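Local coordinates for gamma-hexachlorocyclohexane dehydrochlorinase (Novosphingobium barchaimii LL02, PDB 5KVB), which probably catalyses two successive anti dehydrochlorinations of the pollutant gamma-hexachlorocyclohexane (lindane), yielding a tetrachlorocyclohexadiene by way of gamma-pentachlorocyclohexene, at residues Ile29-Asp32 and Arg38-Ser41; Ser25-Gly30 and Ala118-Glu123; Asn69-Trp72 and Asp77-His80; Ala18-Leu23 and Leu85-Val90; Pro73-Phe78 and Ile114-Val119. All blocks are in the same frame, centred on the assembly; numbering follows the deposited sequence.

Contact 1: Ile29-Asp32 and Arg38-Ser41; sequences IGVD and RLAS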
# COMPACT_ATOMS: atom_id res chain seq x y z
N ILE A 29 -11.99 -1.18 -3.89
CA ILE A 29 -12.97 -1.29 -2.80
C ILE A 29 -14.34 -1.75 -3.33
O ILE A 29 -15.00 -2.61 -2.75
CB ILE A 29 -13.11 0.06 -2.04
CG1 ILE A 29 -11.80 0.41 -1.32
CG2 ILE A 29 -14.25 0.02 -1.02
CD1 ILE A 29 -11.69 1.89 -0.95
N GLY A 30 -14.75 -1.21 -4.47
CA GLY A 30 -16.03 -1.57 -5.06
C GLY A 30 -16.09 -3.04 -5.44
O GLY A 30 -17.09 -3.71 -5.17
N VAL A 31 -15.02 -3.56 -6.02
CA VAL A 31 -14.99 -4.98 -6.39
C VAL A 31 -14.91 -5.90 -5.15
O VAL A 31 -15.55 -6.96 -5.11
CB VAL A 31 -13.82 -5.27 -7.36
CG1 VAL A 31 -13.62 -6.77 -7.56
CG2 VAL A 31 -14.06 -4.60 -8.71
N ASP A 32 -14.15 -5.48 -4.14
CA ASP A 32 -13.96 -6.31 -2.94
C ASP A 32 -15.17 -6.34 -2.01
O ASP A 32 -15.52 -7.39 -1.47
CB ASP A 32 -12.76 -5.81 -2.13
CG ASP A 32 -11.43 -6.12 -2.79
OD1 ASP A 32 -11.39 -7.00 -3.68
OD2 ASP A 32 -10.42 -5.50 -2.40
N ARG A 38 -20.49 2.41 -5.74
CA ARG A 38 -19.12 2.91 -5.78
C ARG A 38 -18.43 2.49 -7.07
O ARG A 38 -17.79 3.30 -7.74
CB ARG A 38 -18.32 2.42 -4.56
CG ARG A 38 -16.86 2.91 -4.55
CD ARG A 38 -16.03 2.33 -3.39
NE ARG A 38 -16.62 2.60 -2.08
CZ ARG A 38 -16.32 3.65 -1.32
NH1 ARG A 38 -15.42 4.54 -1.71
NH2 ARG A 38 -16.92 3.80 -0.14
N LEU A 39 -18.58 1.22 -7.44
CA LEU A 39 -17.92 0.69 -8.63
C LEU A 39 -18.43 1.33 -9.92
O LEU A 39 -17.65 1.57 -10.85
CB LEU A 39 -18.08 -0.83 -8.69
CG LEU A 39 -17.39 -1.59 -9.83
CD1 LEU A 39 -15.88 -1.32 -9.91
CD2 LEU A 39 -17.65 -3.08 -9.68
N ALA A 40 -19.73 1.60 -9.99
CA ALA A 40 -20.31 2.19 -11.20
C ALA A 40 -19.89 3.65 -11.40
O ALA A 40 -19.80 4.12 -12.54
CB ALA A 40 -21.83 2.08 -11.18
N SER A 41 -19.63 4.35 -10.30
CA SER A 41 -19.42 5.79 -10.30
C SER A 41 -18.13 6.26 -10.97
O SER A 41 -18.01 7.44 -11.32
CB SER A 41 -19.43 6.32 -8.85
OG SER A 41 -18.30 5.86 -8.13
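Arg38 lays the polar half of its side chain over Ile29, the two crossing obliquely. The arginine runs out straight through CG and CD, then bends (chi3 -56°), which brings the guanidinium round so that Ile29 CG2 covers one of its faces. The closest approach is 3.7 Å, between Ile29 CG2 and Arg38 NE; Arg38 CD also rests 3.9 Å from the backbone N of Gly30. Its polar atoms have partners elsewhere: NE is hydrogen-bonded to Gln35 OE1, and NH1 forms a salt bridge with Asp26 OD1. A leucine in its place would probably leave Gln35 without this donor and Asp26 without its salt-bridge mate in this chain. The contact is the corner of the NTF2-like fold where helix 10-33 meets the short helix 36-40. The backbones come closest at Gly30 and Leu39, whose CA atoms are 4.6 Å apart. Such an approach depends on the missing side chain of Gly30, since a CB there would collide with Leu39 CB. On the other flank Leu39 turns both methyls to Val31: CG2 of Val31 sits 3.9 Å from Leu39 CD1 and 4.0 Å from Leu39 CD2. Leu39 also packs on Leu64 and Val67 of helix 59-71, while Arg86 of the second subunit packs on Ile29 and Arg38.

Contact 2: Ser25-Gly30 and Ala118-Glu123; sequences SDQLIG and AVYTSE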
# COMPACT_ATOMS: atom_id res chain seq x y z
N SER A 25 -8.61 3.63 -5.96
CA SER A 25 -8.99 2.90 -4.75
C SER A 25 -10.47 2.50 -4.78
O SER A 25 -10.81 1.41 -4.31
CB SER A 25 -8.67 3.73 -3.51
OG SER A 25 -7.26 3.74 -3.31
N ASP A 26 -11.33 3.34 -5.34
CA ASP A 26 -12.76 3.04 -5.45
C ASP A 26 -13.01 1.79 -6.32
O ASP A 26 -13.93 1.02 -6.05
CB ASP A 26 -13.56 4.23 -6.00
CG ASP A 26 -13.85 5.30 -4.95
OD1 ASP A 26 -13.63 5.04 -3.74
OD2 ASP A 26 -14.32 6.40 -5.33
N GLN A 27 -12.18 1.58 -7.34
CA GLN A 27 -12.28 0.37 -8.14
C GLN A 27 -12.03 -0.86 -7.27
O GLN A 27 -12.81 -1.82 -7.28
CB GLN A 27 -11.30 0.40 -9.33
CG GLN A 27 -11.57 -0.66 -10.43
CD GLN A 27 -11.06 -2.06 -10.11
OE1 GLN A 27 -10.21 -2.24 -9.24
NE2 GLN A 27 -11.55 -3.05 -10.85
N LEU A 28 -10.94 -0.84 -6.52
CA LEU A 28 -10.57 -1.99 -5.69
C LEU A 28 -11.61 -2.24 -4.59
O LEU A 28 -12.04 -3.37 -4.38
CB LEU A 28 -9.18 -1.79 -5.08
CG LEU A 28 -7.97 -2.19 -5.94
CD1 LEU A 28 -7.83 -1.30 -7.15
CD2 LEU A 28 -6.68 -2.20 -5.13
N ILE A 29 -11.99 -1.18 -3.89
CA ILE A 29 -12.97 -1.29 -2.80
C ILE A 29 -14.34 -1.75 -3.33
O ILE A 29 -15.00 -2.61 -2.75
CB ILE A 29 -13.11 0.06 -2.04
CG1 ILE A 29 -11.80 0.41 -1.32
CG2 ILE A 29 -14.25 0.02 -1.02
CD1 ILE A 29 -11.69 1.89 -0.95
N GLY A 30 -14.75 -1.21 -4.47
CA GLY A 30 -16.03 -1.57 -5.06
C GLY A 30 -16.09 -3.04 -5.44
O GLY A 30 -17.09 -3.71 -5.17
N ALA A 118 -0.75 -8.92 -9.40
CA ALA A 118 -1.20 -8.33 -10.66
C ALA A 118 -0.64 -6.94 -10.88
O ALA A 118 -0.28 -6.24 -9.92
CB ALA A 118 -2.71 -8.29 -10.70
N VAL A 119 -0.57 -6.55 -12.14
CA VAL A 119 -0.27 -5.18 -12.51
C VAL A 119 -1.50 -4.58 -13.18
O VAL A 119 -2.06 -5.17 -14.11
CB VAL A 119 0.94 -5.09 -13.45
CG1 VAL A 119 1.06 -3.70 -14.06
CG2 VAL A 119 2.21 -5.47 -12.68
N TYR A 120 -1.95 -3.44 -12.66
CA TYR A 120 -3.08 -2.70 -13.23
C TYR A 120 -2.56 -1.51 -14.02
O TYR A 120 -1.85 -0.65 -13.48
CB TYR A 120 -4.04 -2.20 -12.14
CG TYR A 120 -4.95 -3.23 -11.50
CD1 TYR A 120 -4.70 -4.59 -11.59
CD2 TYR A 120 -6.08 -2.82 -10.79
CE1 TYR A 120 -5.55 -5.53 -10.98
CE2 TYR A 120 -6.93 -3.74 -10.19
CZ TYR A 120 -6.66 -5.08 -10.29
OH TYR A 120 -7.50 -5.99 -9.68
N THR A 121 -2.90 -1.46 -15.31
CA THR A 121 -2.50 -0.38 -16.20
C THR A 121 -3.76 0.42 -16.56
O THR A 121 -4.71 -0.14 -17.14
CB THR A 121 -1.82 -0.92 -17.47
OG1 THR A 121 -0.72 -1.77 -17.10
CG2 THR A 121 -1.27 0.20 -18.31
N SER A 122 -3.80 1.69 -16.19
CA SER A 122 -5.04 2.47 -16.25
C SER A 122 -4.88 3.76 -17.05
O SER A 122 -3.78 4.25 -17.24
CB SER A 122 -5.52 2.77 -14.82
OG SER A 122 -4.51 3.40 -14.06
N GLU A 123 -6.01 4.31 -17.52
CA GLU A 123 -6.05 5.62 -18.16
C GLU A 123 -7.25 6.36 -17.60
O GLU A 123 -8.31 5.76 -17.36
CB GLU A 123 -6.15 5.52 -19.69
CG GLU A 123 -6.04 6.86 -20.41
CD GLU A 123 -6.47 6.79 -21.88
OE1 GLU A 123 -5.60 6.53 -22.75
OE2 GLU A 123 -7.67 7.00 -22.17
O HOH W 1 -9.81 -4.94 -8.39
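A small buried helix-to-sheet contact, made by Gln27 and Leu28 of helix 10-33 with Tyr120 of strand 113-127, lies close to the centre of the chain. It belongs to the NTF2-like fold of the SnoaL family, in which a long helix lies against a strongly curved sheet and the interior between them houses the pocket. The backbones stay well apart, 10.7 Å between the CA atoms of Leu28 and Tyr120, and long side chains span the interval. Tyr120 reaches out from the sheet and receives both helix residues at a single ring carbon, CE2. Gln27 comes to the ring's edge, with OE1 near the ring plane and 3.7 Å from Tyr120 CE2; its carboxamide stands almost upright to the ring, the planes 81° apart. A bend in the glutamine chain (chi2 -80°) sets the amide there. Leu28 has two conformers; in one, CD1 lies obliquely 4.0 Å from Tyr120 CE2, the less certain of the two touches. Both Leu28 and Tyr120 also touch His80, the probable proton acceptor, so the contact borders the likely active site. No direct hydrogen bond joins residues 25-30 to 118-123. Instead one water, in the plane of the tyrosine ring at its edge, links the polar ends: it donates to Gln27 OE1 at 2.9 Å and lies 2.8 Å from Tyr120 OH.

Contact 3: Asn69-Trp72 and Asp77-His80; sequences NVVW and DFIH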
# COMPACT_ATOMS: atom_id res chain seq x y z
N ASN A 69 -21.21 -11.55 -13.28
CA ASN A 69 -21.39 -12.76 -14.09
C ASN A 69 -20.13 -13.61 -14.27
O ASN A 69 -20.23 -14.82 -14.43
CB ASN A 69 -21.95 -12.38 -15.47
CG ASN A 69 -23.32 -11.74 -15.39
OD1 ASN A 69 -24.22 -12.25 -14.74
ND2 ASN A 69 -23.47 -10.60 -16.06
N VAL A 70 -18.96 -12.98 -14.25
CA VAL A 70 -17.72 -13.71 -14.45
C VAL A 70 -16.91 -13.82 -13.15
O VAL A 70 -16.52 -14.91 -12.76
CB VAL A 70 -16.84 -13.06 -15.54
CG1 VAL A 70 -15.57 -13.87 -15.76
CG2 VAL A 70 -17.61 -12.92 -16.84
N VAL A 71 -16.67 -12.70 -12.48
CA VAL A 71 -15.73 -12.71 -11.36
C VAL A 71 -16.34 -13.18 -10.04
O VAL A 71 -15.90 -14.19 -9.48
CB VAL A 71 -15.09 -11.33 -11.15
CG1 VAL A 71 -14.11 -11.38 -9.98
CG2 VAL A 71 -14.37 -10.89 -12.42
N TRP A 72 -17.35 -12.47 -9.53
CA TRP A 72 -17.90 -12.78 -8.21
C TRP A 72 -18.41 -14.23 -8.07
O TRP A 72 -18.19 -14.84 -7.03
CB TRP A 72 -19.01 -11.78 -7.82
CG TRP A 72 -18.50 -10.35 -7.53
CD1 TRP A 72 -17.21 -9.99 -7.25
CD2 TRP A 72 -19.27 -9.13 -7.50
NE1 TRP A 72 -17.14 -8.63 -7.04
CE2 TRP A 72 -18.38 -8.08 -7.20
CE3 TRP A 72 -20.62 -8.83 -7.71
CZ2 TRP A 72 -18.80 -6.75 -7.09
CZ3 TRP A 72 -21.03 -7.51 -7.60
CH2 TRP A 72 -20.13 -6.49 -7.29
N ASP A 77 -14.95 -15.00 -1.62
CA ASP A 77 -14.56 -13.65 -1.24
C ASP A 77 -13.10 -13.44 -1.61
O ASP A 77 -12.37 -14.41 -1.84
CB ASP A 77 -14.76 -13.43 0.26
CG ASP A 77 -13.75 -14.19 1.09
OD1 ASP A 77 -13.97 -15.39 1.35
OD2 ASP A 77 -12.71 -13.59 1.44
N PHE A 78 -12.69 -12.18 -1.68
CA PHE A 78 -11.28 -11.83 -1.88
C PHE A 78 -11.00 -10.42 -1.41
O PHE A 78 -11.92 -9.66 -1.10
CB PHE A 78 -10.88 -11.99 -3.35
CG PHE A 78 -11.85 -11.38 -4.34
CD1 PHE A 78 -12.06 -10.01 -4.39
CD2 PHE A 78 -12.53 -12.18 -5.23
CE1 PHE A 78 -12.93 -9.46 -5.31
CE2 PHE A 78 -13.41 -11.64 -6.15
CZ PHE A 78 -13.61 -10.28 -6.18
N ILE A 79 -9.72 -10.08 -1.35
CA ILE A 79 -9.28 -8.74 -0.96
C ILE A 79 -8.13 -8.34 -1.88
O ILE A 79 -7.24 -9.14 -2.16
CB ILE A 79 -8.87 -8.70 0.54
CG1 ILE A 79 -8.40 -7.31 0.97
CG2 ILE A 79 -7.79 -9.73 0.86
CD1 ILE A 79 -9.44 -6.19 0.84
N HIS A 80 -8.18 -7.10 -2.38
CA HIS A 80 -7.14 -6.55 -3.24
C HIS A 80 -6.42 -5.41 -2.54
O HIS A 80 -7.04 -4.39 -2.24
CB HIS A 80 -7.71 -6.01 -4.56
CG HIS A 80 -8.23 -7.06 -5.49
ND1 HIS A 80 -9.42 -7.72 -5.28
CD2 HIS A 80 -7.74 -7.52 -6.67
CE1 HIS A 80 -9.63 -8.57 -6.27
NE2 HIS A 80 -8.63 -8.47 -7.13
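Phe78 carries its ring from the first part of strand 75-89 to the C-terminal part of helix 59-71, where Val71 and Trp72 receive it. From CB, which points toward the helix, the ring leaves between the backbone N and the carbonyl carbon (chi1 47°), the crowded position. Phe78 has two conformers, so the ring contacts that follow hold for one of them. Beyond CG the two sides of the ring part company: CD2 lies over a face of Trp75 in an edge-to-face pair, while on the other side CD1 packs against the carboxylate of Asp32 and CE1 touches Val31 and lies in the plane of the His80 ring, at its edge. Past CD2, CE2 meets Val71, whose CG1 is 3.9 Å from Phe78 CE2. The tip, CZ, reaches the rim of the indole: Phe78 CZ is 3.8 Å from Trp72 CD1 and 4.0 Å from Trp72 NE1, close to the plane of the tryptophan. The aromatic pair is therefore rim to rim, with neither ring over the other's face and the planes inclined by 38°. Trp72 is itself held by a hydrogen bond from NE1 to the carbonyl O of Val31. Thus the phenylalanine is wedged between the helix end and the residues Asp32 and His80, which are hydrogen-bonded to each other through OD1 and ND1 and are probably the catalytic pair in the interior of this NTF2-like fold.

Contact 4: Ala18-Leu23 and Leu85-Val90; sequences AAIQDL and LRLEFV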
# COMPACT_ATOMS: atom_id res chain seq x y z
N ALA A 18 -5.17 13.64 -6.63
CA ALA A 18 -6.00 13.15 -5.54
C ALA A 18 -7.30 12.52 -6.05
O ALA A 18 -7.72 11.46 -5.59
CB ALA A 18 -6.30 14.29 -4.55
N ALA A 19 -7.93 13.17 -7.02
CA ALA A 19 -9.16 12.64 -7.60
C ALA A 19 -8.89 11.28 -8.24
O ALA A 19 -9.70 10.34 -8.09
CB ALA A 19 -9.73 13.61 -8.61
N ILE A 20 -7.76 11.14 -8.93
CA ILE A 20 -7.47 9.90 -9.65
C ILE A 20 -7.09 8.79 -8.66
O ILE A 20 -7.52 7.65 -8.82
CB ILE A 20 -6.38 10.16 -10.71
CG1 ILE A 20 -6.96 11.04 -11.82
CG2 ILE A 20 -5.84 8.84 -11.27
CD1 ILE A 20 -5.89 11.64 -12.74
N GLN A 21 -6.32 9.13 -7.62
CA GLN A 21 -6.01 8.16 -6.57
C GLN A 21 -7.31 7.62 -5.92
O GLN A 21 -7.43 6.42 -5.68
CB GLN A 21 -5.06 8.79 -5.54
CG GLN A 21 -3.66 9.07 -6.11
CD GLN A 21 -2.92 10.19 -5.39
OE1 GLN A 21 -3.44 10.80 -4.45
NE2 GLN A 21 -1.72 10.49 -5.85
N ASP A 22 -8.29 8.49 -5.70
CA ASP A 22 -9.60 8.07 -5.19
C ASP A 22 -10.36 7.17 -6.19
O ASP A 22 -10.96 6.17 -5.78
CB ASP A 22 -10.47 9.28 -4.82
CG ASP A 22 -10.01 10.01 -3.55
OD1 ASP A 22 -9.18 9.48 -2.80
OD2 ASP A 22 -10.52 11.13 -3.33
N LEU A 23 -10.33 7.49 -7.48
CA LEU A 23 -10.98 6.63 -8.49
C LEU A 23 -10.42 5.22 -8.42
O LEU A 23 -11.17 4.22 -8.44
CB LEU A 23 -10.78 7.18 -9.91
CG LEU A 23 -11.51 8.49 -10.24
CD1 LEU A 23 -10.97 9.05 -11.55
CD2 LEU A 23 -13.02 8.25 -10.36
N LEU A 85 0.89 3.07 -6.78
CA LEU A 85 0.20 3.75 -7.88
C LEU A 85 0.99 4.95 -8.36
O LEU A 85 1.26 5.87 -7.59
CB LEU A 85 -1.20 4.20 -7.48
CG LEU A 85 -1.99 4.85 -8.61
CD1 LEU A 85 -2.31 3.85 -9.72
CD2 LEU A 85 -3.26 5.49 -8.07
N ARG A 86 1.37 4.92 -9.62
CA ARG A 86 2.23 5.94 -10.20
C ARG A 86 1.54 6.56 -11.42
O ARG A 86 1.17 5.84 -12.36
CB ARG A 86 3.58 5.33 -10.58
CG ARG A 86 4.58 6.26 -11.23
CD ARG A 86 5.00 7.39 -10.31
NE ARG A 86 6.26 8.00 -10.75
CZ ARG A 86 6.35 9.10 -11.50
NH1 ARG A 86 5.25 9.73 -11.92
NH2 ARG A 86 7.55 9.57 -11.83
N LEU A 87 1.36 7.88 -11.39
CA LEU A 87 0.60 8.62 -12.39
C LEU A 87 1.50 9.49 -13.26
O LEU A 87 2.46 10.10 -12.77
CB LEU A 87 -0.47 9.50 -11.72
CG LEU A 87 -1.45 8.82 -10.76
CD1 LEU A 87 -2.42 9.83 -10.15
CD2 LEU A 87 -2.19 7.68 -11.46
N GLU A 88 1.18 9.55 -14.55
CA GLU A 88 1.88 10.44 -15.48
C GLU A 88 0.87 11.13 -16.37
O GLU A 88 -0.04 10.49 -16.90
CB GLU A 88 2.87 9.66 -16.34
CG GLU A 88 3.95 8.93 -15.57
CD GLU A 88 5.20 9.76 -15.36
OE1 GLU A 88 5.13 11.00 -15.46
OE2 GLU A 88 6.27 9.16 -15.10
N PHE A 89 1.04 12.44 -16.55
CA PHE A 89 0.14 13.21 -17.39
C PHE A 89 0.57 13.10 -18.86
O PHE A 89 1.65 13.56 -19.25
CB PHE A 89 0.10 14.67 -16.93
CG PHE A 89 -0.66 14.87 -15.64
CD1 PHE A 89 -0.07 14.59 -14.42
CD2 PHE A 89 -1.98 15.31 -15.65
CE1 PHE A 89 -0.77 14.76 -13.23
CE2 PHE A 89 -2.69 15.47 -14.46
CZ PHE A 89 -2.09 15.20 -13.26
N VAL A 90 -0.26 12.45 -19.67
CA VAL A 90 -0.03 12.36 -21.11
C VAL A 90 -0.31 13.72 -21.74
O VAL A 90 0.41 14.19 -22.64
CB VAL A 90 -0.93 11.27 -21.74
CG1 VAL A 90 -0.75 11.23 -23.26
CG2 VAL A 90 -0.61 9.91 -21.13
O HOH W 2 0.08 8.58 -7.22
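Helix 10-33 packs on the sheet of the NTF2-like fold, and here Ile20 and Gln21 meet Leu87 and Leu85 of strand 75-89, the outermost strand at that side of the sheet within the chain. The axes of the two segments approach to 10.2 Å, and their directions make 134°, an oblique, more nearly antiparallel crossing. Ile20 and Leu87 carry the apolar part, sliding past each other in opposite directions. The branch methyl of Ile20 sits close to both terminal methyls of the leucine: CG2 is 3.7 Å from Leu87 CD1 and 3.8 Å from Leu87 CD2. That methyl is placed by the side-chain rotation of Ile20 (chi1 -69°), with CG2 beside the carbonyl carbon and CG1 beside the backbone N. One residue further on, the aliphatic stem of Gln21 passes aslant of Leu85, whose CD2 lies 4.1 Å from Gln21 CG. From there the extended glutamine chain reaches out toward the strand, and its amide ends at a water, which accepts from Gln21 NE2 at 3.0 Å and donates to the carbonyl O of Leu85 at 3.0 Å. Ile20 continues into a wider hydrophobic layer with Val95, Tyr124 and Trp131 of the neighbouring strands. On other sides of the two elements lie subunit interfaces: Asp22 forms a salt bridge with Arg17 of the second subunit, and Arg86 one with Asp26 of the third. Within the contact itself, adhesion thus rests on close-fitting aliphatic groups that impose little direction, while the water bridge adds the directional polar link between helix and strand.

Contact 5: Pro73-Phe78 and Ile114-Val119; sequences PRWHDF and ILIAAV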
# COMPACT_ATOMS: atom_id res chain seq x y z
N PRO A 73 -19.07 -14.79 -9.10
CA PRO A 73 -19.49 -16.19 -8.90
C PRO A 73 -18.33 -17.18 -8.73
O PRO A 73 -18.55 -18.27 -8.18
CB PRO A 73 -20.27 -16.52 -10.17
CG PRO A 73 -20.71 -15.22 -10.71
CD PRO A 73 -19.62 -14.23 -10.35
N ARG A 74 -17.13 -16.82 -9.17
CA ARG A 74 -15.98 -17.71 -9.06
C ARG A 74 -15.36 -17.71 -7.67
O ARG A 74 -14.56 -18.58 -7.36
CB ARG A 74 -14.89 -17.35 -10.07
CG ARG A 74 -15.23 -17.59 -11.53
CD ARG A 74 -14.13 -16.97 -12.38
NE ARG A 74 -14.27 -17.26 -13.80
CZ ARG A 74 -13.49 -16.74 -14.75
NH1 ARG A 74 -12.52 -15.90 -14.42
NH2 ARG A 74 -13.68 -17.06 -16.02
N TRP A 75 -15.69 -16.71 -6.84
CA TRP A 75 -15.04 -16.53 -5.55
C TRP A 75 -16.03 -16.43 -4.38
O TRP A 75 -17.07 -15.76 -4.47
CB TRP A 75 -14.17 -15.25 -5.56
CG TRP A 75 -13.09 -15.20 -6.61
CD1 TRP A 75 -13.22 -14.79 -7.90
CD2 TRP A 75 -11.70 -15.54 -6.43
NE1 TRP A 75 -12.00 -14.87 -8.55
CE2 TRP A 75 -11.06 -15.33 -7.67
CE3 TRP A 75 -10.94 -16.01 -5.35
CZ2 TRP A 75 -9.70 -15.56 -7.86
CZ3 TRP A 75 -9.59 -16.25 -5.54
CH2 TRP A 75 -8.98 -16.03 -6.79
N HIS A 76 -15.70 -17.08 -3.27
CA HIS A 76 -16.44 -16.87 -2.03
C HIS A 76 -16.20 -15.44 -1.54
O HIS A 76 -17.14 -14.75 -1.11
CB HIS A 76 -16.02 -17.86 -0.93
CG HIS A 76 -16.41 -19.28 -1.21
ND1 HIS A 76 -17.72 -19.68 -1.35
CD2 HIS A 76 -15.65 -20.40 -1.34
CE1 HIS A 76 -17.75 -20.99 -1.58
NE2 HIS A 76 -16.52 -21.44 -1.57
N ASP A 77 -14.95 -15.00 -1.62
CA ASP A 77 -14.56 -13.65 -1.24
C ASP A 77 -13.10 -13.44 -1.61
O ASP A 77 -12.37 -14.41 -1.84
CB ASP A 77 -14.76 -13.43 0.26
CG ASP A 77 -13.75 -14.19 1.09
OD1 ASP A 77 -13.97 -15.39 1.35
OD2 ASP A 77 -12.71 -13.59 1.44
N PHE A 78 -12.69 -12.18 -1.68
CA PHE A 78 -11.28 -11.83 -1.88
C PHE A 78 -11.00 -10.42 -1.41
O PHE A 78 -11.92 -9.66 -1.10
CB PHE A 78 -10.88 -11.99 -3.35
CG PHE A 78 -11.85 -11.38 -4.34
CD1 PHE A 78 -12.06 -10.01 -4.39
CD2 PHE A 78 -12.53 -12.18 -5.23
CE1 PHE A 78 -12.93 -9.46 -5.31
CE2 PHE A 78 -13.41 -11.64 -6.15
CZ PHE A 78 -13.61 -10.28 -6.18
N ILE A 114 -6.01 -18.68 -2.92
CA ILE A 114 -5.15 -18.24 -4.02
C ILE A 114 -4.45 -16.93 -3.67
O ILE A 114 -5.06 -16.04 -3.06
CB ILE A 114 -5.96 -18.00 -5.32
CG1 ILE A 114 -6.82 -19.23 -5.67
CG2 ILE A 114 -5.04 -17.61 -6.49
CD1 ILE A 114 -6.03 -20.42 -6.12
N LEU A 115 -3.18 -16.81 -4.04
CA LEU A 115 -2.48 -15.52 -4.02
C LEU A 115 -2.24 -15.08 -5.45
O LEU A 115 -1.67 -15.82 -6.26
CB LEU A 115 -1.15 -15.63 -3.26
CG LEU A 115 -0.32 -14.36 -3.06
CD1 LEU A 115 0.48 -14.43 -1.77
CD2 LEU A 115 0.63 -14.09 -4.23
N ILE A 116 -2.65 -13.85 -5.75
CA ILE A 116 -2.47 -13.26 -7.07
C ILE A 116 -1.61 -12.00 -6.96
O ILE A 116 -1.84 -11.15 -6.09
CB ILE A 116 -3.83 -12.90 -7.72
CG1 ILE A 116 -4.66 -14.16 -7.99
CG2 ILE A 116 -3.64 -12.14 -9.03
CD1 ILE A 116 -6.12 -13.87 -8.35
N ALA A 117 -0.59 -11.91 -7.80
CA ALA A 117 0.15 -10.67 -7.98
C ALA A 117 -0.18 -10.12 -9.35
O ALA A 117 0.09 -10.78 -10.36
CB ALA A 117 1.66 -10.91 -7.83
N ALA A 118 -0.75 -8.92 -9.40
CA ALA A 118 -1.20 -8.33 -10.66
C ALA A 118 -0.64 -6.94 -10.88
O ALA A 118 -0.28 -6.24 -9.92
CB ALA A 118 -2.71 -8.29 -10.70
N VAL A 119 -0.57 -6.55 -12.14
CA VAL A 119 -0.27 -5.18 -12.51
C VAL A 119 -1.50 -4.58 -13.18
O VAL A 119 -2.06 -5.17 -14.11
CB VAL A 119 0.94 -5.09 -13.45
CG1 VAL A 119 1.06 -3.70 -14.06
CG2 VAL A 119 2.21 -5.47 -12.68
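Ile114 and Ile116 of strand 113-127 face Trp75 across the curved sheet of the NTF2-like fold, where strand 94-107 runs between their strand and strand 75-89. The indole of Trp75 spans that intervening strand and delivers the outer corner of its six-membered ring to both isoleucines. Ile114 comes first, meeting the ring at its edge: its CB lies near the indole plane, 3.9 Å from Trp75 CH2, and its CG1 is 4.1 Å from Trp75 CZ3. The two side chains cross at about a right angle. Leu115 turns to the opposite side of the strand, where it packs on Leu104 of the third subunit. Ile116 returns to the tryptophan, the two side chains coming from opposite directions; the outstretched end of the isoleucine (chi2 168°) carries CD1 to the ring. Both isoleucines also pack on Phe143 of strand 130-145. With an alanine in place of Trp75, Ile114 CB and Ile116 CD1 would probably lose the aromatic corner they share, leaving a gap beside them. At that shared corner Ile116 CD1 lies obliquely to the ring, 3.9 Å from Trp75 CH2 and 4.0 Å from Trp75 CZ2.

In the fold
Contacts 1, 2 and 3 converge on the probable active site. Contact 1 supplies Asp32 and contact 3 His80, joined by a probable hydrogen bond of 2.6 Å between Asp32 OD1 and His80 ND1; contact 2 adds Tyr120, whose OH lies 3.4 Å from His80 CD2. Contacts 1 and 2 share Ile29 and Gly30 of helix 10-33, and their centres are about 10 Å apart. Contact 5 shares Phe78 with contact 3, their centres about 6 Å apart, and extends the packing across the sheet. Contact 4, centred about 24 Å from both, lies at the far end of strand 75-89, yet joins contacts 1 and 2 through helix 10-33.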